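Local atomic coordinates of GNA33 (Neisseria gonorrhoeae FA 1090, PDB entry 2G5D), a protein that probably acts as a lytic transglycosylase, cleaving the glycosidic bond between N-acetylmuramic acid and N-acetylglucosamine in peptidoglycan with formation of a 1,6-anhydro end. Residues 124-129 / 235-240. Numbering follows the deposited sequence.
Sequences PVLKGD and VELFFM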
ATOM      1  N   PRO A 124       0.008 -10.874  -1.756  1.00 26.61           N
ATOM      2  CA  PRO A 124      -0.420 -12.275  -1.937  1.00 25.99           C
ATOM      3  C   PRO A 124       0.327 -13.038  -3.039  1.00 25.89           C
ATOM      4  O   PRO A 124       0.754 -12.449  -4.037  1.00 25.29           O
ATOM      5  CB  PRO A 124      -1.905 -12.154  -2.283  1.00 25.54           C
ATOM      6  CG  PRO A 124      -2.062 -10.788  -2.843  1.00 26.69           C
ATOM      7  CD  PRO A 124      -1.013  -9.913  -2.207  1.00 26.25           C
ATOM      8  N   VAL A 125       0.499 -14.340  -2.809  1.00 26.16           N
ATOM      9  CA  VAL A 125       0.904 -15.315  -3.834  1.00 26.10           C
ATOM     10  C   VAL A 125      -0.339 -16.110  -4.257  1.00 25.82           C
ATOM     11  O   VAL A 125      -1.085 -16.591  -3.422  1.00 25.70           O
ATOM     12  CB  VAL A 125       2.034 -16.273  -3.318  1.00 26.30           C
ATOM     13  CG1 VAL A 125       2.360 -17.390  -4.342  1.00 26.70           C
ATOM     14  CG2 VAL A 125       3.268 -15.497  -3.026  1.00 26.01           C
ATOM     15  N   LEU A 126      -0.590 -16.217  -5.552  1.00 25.73           N
ATOM     16  CA  LEU A 126      -1.700 -17.070  -5.982  1.00 26.28           C
ATOM     17  C   LEU A 126      -1.317 -17.977  -7.130  1.00 25.50           C
ATOM     18  O   LEU A 126      -0.589 -17.575  -8.020  1.00 25.08           O
ATOM     19  CB  LEU A 126      -2.994 -16.276  -6.275  1.00 25.96           C
ATOM     20  CG  LEU A 126      -3.076 -14.922  -6.989  1.00 28.01           C
ATOM     21  CD1 LEU A 126      -4.450 -14.743  -7.598  1.00 24.88           C
ATOM     22  CD2 LEU A 126      -2.734 -13.743  -6.014  1.00 27.52           C
ATOM     23  N   LYS A 127      -1.796 -19.215  -7.071  1.00 25.73           N
ATOM     24  CA  LYS A 127      -1.570 -20.186  -8.147  1.00 26.01           C
ATOM     25  C   LYS A 127      -2.136 -19.659  -9.473  1.00 26.24           C
ATOM     26  O   LYS A 127      -3.224 -19.077  -9.519  1.00 25.70           O
ATOM     27  CB  LYS A 127      -2.200 -21.533  -7.794  1.00 25.46           C
ATOM     28  CG  LYS A 127      -1.604 -22.225  -6.584  1.00 26.10           C
ATOM     29  CD  LYS A 127      -2.430 -23.470  -6.255  1.00 28.45           C
ATOM     30  CE  LYS A 127      -1.753 -24.342  -5.224  1.00 31.44           C
ATOM     31  NZ  LYS A 127      -2.425 -25.677  -5.141  1.00 32.42           N
ATOM     32  N   GLY A 128      -1.378 -19.845 -10.547  1.00 26.74           N
ATOM     33  CA  GLY A 128      -1.763 -19.313 -11.846  1.00 27.11           C
ATOM     34  C   GLY A 128      -0.744 -19.656 -12.905  1.00 26.99           C
ATOM     35  O   GLY A 128       0.122 -20.492 -12.670  1.00 26.83           O
ATOM     36  N   ASP A 129      -0.848 -19.013 -14.067  1.00 26.97           N
ATOM     37  CA  ASP A 129       0.070 -19.276 -15.179  1.00 27.28           C
ATOM     38  C   ASP A 129       0.211 -18.042 -16.072  1.00 27.32           C
ATOM     39  O   ASP A 129      -0.569 -17.112 -15.971  1.00 27.32           O
ATOM     40  CB  ASP A 129      -0.424 -20.483 -16.001  1.00 27.42           C
ATOM     41  CG  ASP A 129       0.697 -21.471 -16.362  1.00 27.62           C
ATOM     42  OD1 ASP A 129       1.846 -21.051 -16.639  1.00 27.09           O
ATOM     43  OD2 ASP A 129       0.412 -22.688 -16.374  1.00 26.85           O
ATOM     44  N   VAL A 235     -11.648 -15.779  -6.428  1.00 27.02           N
ATOM     45  CA  VAL A 235     -11.702 -15.106  -5.123  1.00 27.22           C
ATOM     46  C   VAL A 235     -10.294 -14.689  -4.690  1.00 27.57           C
ATOM     47  O   VAL A 235     -10.092 -13.552  -4.235  1.00 27.56           O
ATOM     48  CB  VAL A 235     -12.406 -15.965  -4.024  1.00 27.33           C
ATOM     49  CG1 VAL A 235     -12.326 -15.282  -2.645  1.00 25.75           C
ATOM     50  CG2 VAL A 235     -13.848 -16.221  -4.399  1.00 26.17           C
ATOM     51  N   GLU A 236      -9.323 -15.588  -4.861  1.00 27.37           N
ATOM     52  CA  GLU A 236      -7.920 -15.218  -4.659  1.00 27.96           C
ATOM     53  C   GLU A 236      -7.512 -14.064  -5.566  1.00 27.98           C
ATOM     54  O   GLU A 236      -6.751 -13.189  -5.136  1.00 28.43           O
ATOM     55  CB  GLU A 236      -6.953 -16.399  -4.820  1.00 27.83           C
ATOM     56  CG  GLU A 236      -7.050 -17.451  -3.734  1.00 27.87           C
ATOM     57  CD  GLU A 236      -5.941 -18.487  -3.819  1.00 28.50           C
ATOM     58  OE1 GLU A 236      -6.252 -19.665  -3.980  1.00 30.33           O
ATOM     59  OE2 GLU A 236      -4.748 -18.135  -3.724  1.00 32.42           O
ATOM     60  N   LEU A 237      -8.017 -14.037  -6.803  1.00 27.83           N
ATOM     61  CA  LEU A 237      -7.723 -12.902  -7.694  1.00 27.71           C
ATOM     62  C   LEU A 237      -8.387 -11.643  -7.192  1.00 27.97           C
ATOM     63  O   LEU A 237      -7.828 -10.545  -7.302  1.00 27.32           O
ATOM     64  CB  LEU A 237      -8.209 -13.143  -9.117  1.00 27.75           C
ATOM     65  CG  LEU A 237      -7.363 -12.698 -10.313  1.00 28.58           C
ATOM     66  CD1 LEU A 237      -8.266 -12.359 -11.527  1.00 29.45           C
ATOM     67  CD2 LEU A 237      -6.310 -11.582 -10.020  1.00 27.79           C
ATOM     68  N   PHE A 238      -9.596 -11.806  -6.651  1.00 28.22           N
ATOM     69  CA  PHE A 238     -10.371 -10.687  -6.174  1.00 28.51           C
ATOM     70  C   PHE A 238      -9.574  -9.990  -5.082  1.00 29.30           C
ATOM     71  O   PHE A 238      -9.432  -8.769  -5.096  1.00 29.68           O
ATOM     72  CB  PHE A 238     -11.746 -11.146  -5.665  1.00 28.33           C
ATOM     73  CG  PHE A 238     -12.610 -10.016  -5.172  1.00 27.62           C
ATOM     74  CD1 PHE A 238     -13.524  -9.407  -6.023  1.00 28.65           C
ATOM     75  CD2 PHE A 238     -12.497  -9.555  -3.873  1.00 29.45           C
ATOM     76  CE1 PHE A 238     -14.320  -8.357  -5.584  1.00 28.83           C
ATOM     77  CE2 PHE A 238     -13.280  -8.498  -3.424  1.00 29.73           C
ATOM     78  CZ  PHE A 238     -14.194  -7.902  -4.281  1.00 28.91           C
ATOM     79  N   PHE A 239      -9.034 -10.779  -4.156  1.00 30.15           N
ATOM     80  CA  PHE A 239      -8.237 -10.254  -3.037  1.00 31.05           C
ATOM     81  C   PHE A 239      -6.857  -9.676  -3.400  1.00 31.19           C
ATOM     82  O   PHE A 239      -6.357  -8.800  -2.696  1.00 30.94           O
ATOM     83  CB  PHE A 239      -8.150 -11.292  -1.916  1.00 31.04           C
ATOM     84  CG  PHE A 239      -9.340 -11.274  -1.001  1.00 33.00           C
ATOM     85  CD1 PHE A 239     -10.500 -11.983  -1.326  1.00 32.94           C
ATOM     86  CD2 PHE A 239      -9.313 -10.528   0.184  1.00 32.62           C
ATOM     87  CE1 PHE A 239     -11.609 -11.956  -0.493  1.00 34.27           C
ATOM     88  CE2 PHE A 239     -10.424 -10.489   1.019  1.00 33.74           C
ATOM     89  CZ  PHE A 239     -11.573 -11.211   0.683  1.00 33.64           C
ATOM     90  N   MET A 240      -6.255 -10.141  -4.496  1.00 31.91           N
ATOM     91  CA  MET A 240      -5.081  -9.470  -5.073  1.00 32.83           C
ATOM     92  C   MET A 240      -5.420  -8.039  -5.449  1.00 32.46           C
ATOM     93  O   MET A 240      -4.594  -7.137  -5.248  1.00 32.24           O
ATOM     94  CB  MET A 240      -4.553 -10.201  -6.311  1.00 33.31           C
ATOM     95  CG  MET A 240      -3.176  -9.717  -6.788  1.00 34.19           C
ATOM     96  SD  MET A 240      -2.534 -10.673  -8.184  1.00 36.08           S
ATOM     97  CE  MET A 240      -3.272  -9.834  -9.581  1.00 35.82           C
TER
HETATM   98  O   HOH W   1      -3.474 -15.958  -2.395  1.00 30.43           O
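Strand 125-129 and helix 235-240 pass with their axes 9.0 Å apart at closest and 127° between their N-to-C directions, with L126 facing E236 and P124 facing M240. This is helix-on-sheet packing within the MltA-specific insert domain: helix 234-243 lies against the strand, which is paired on one edge with 227-231 and on the other with 246-249. L126 carries the largest share of the contact. Its CG sits between the backbone N and the carbonyl carbon (chi1 41°), which carries the two methyls to the helix. L126 CD1 reaches the helix backbone, 3.7 Å from L237 N and equally near E236 O, while L126 CD2 lies 3.8 Å from M240 SD. The L126 and M240 side chains cross at about a right angle, and the bend of M240 at chi3 (86°) turns CE away from L126, so that the sulfur, not the methyl, meets CD2. Nearer the start of the strand, the ring of P124 rests on M240, its CG 4.0 Å from M240 CA. I140 and A231 extend this apolar layer around L237. On the more open side the extended E236 side chain brings OE2 to 3.6 Å from L126 CB, while OE1 forms a salt bridge with K292 of helix 288-297. A single water joins the two segments here, donating to V125 O at 2.7 Å and to E236 OE2 at 2.9 Å.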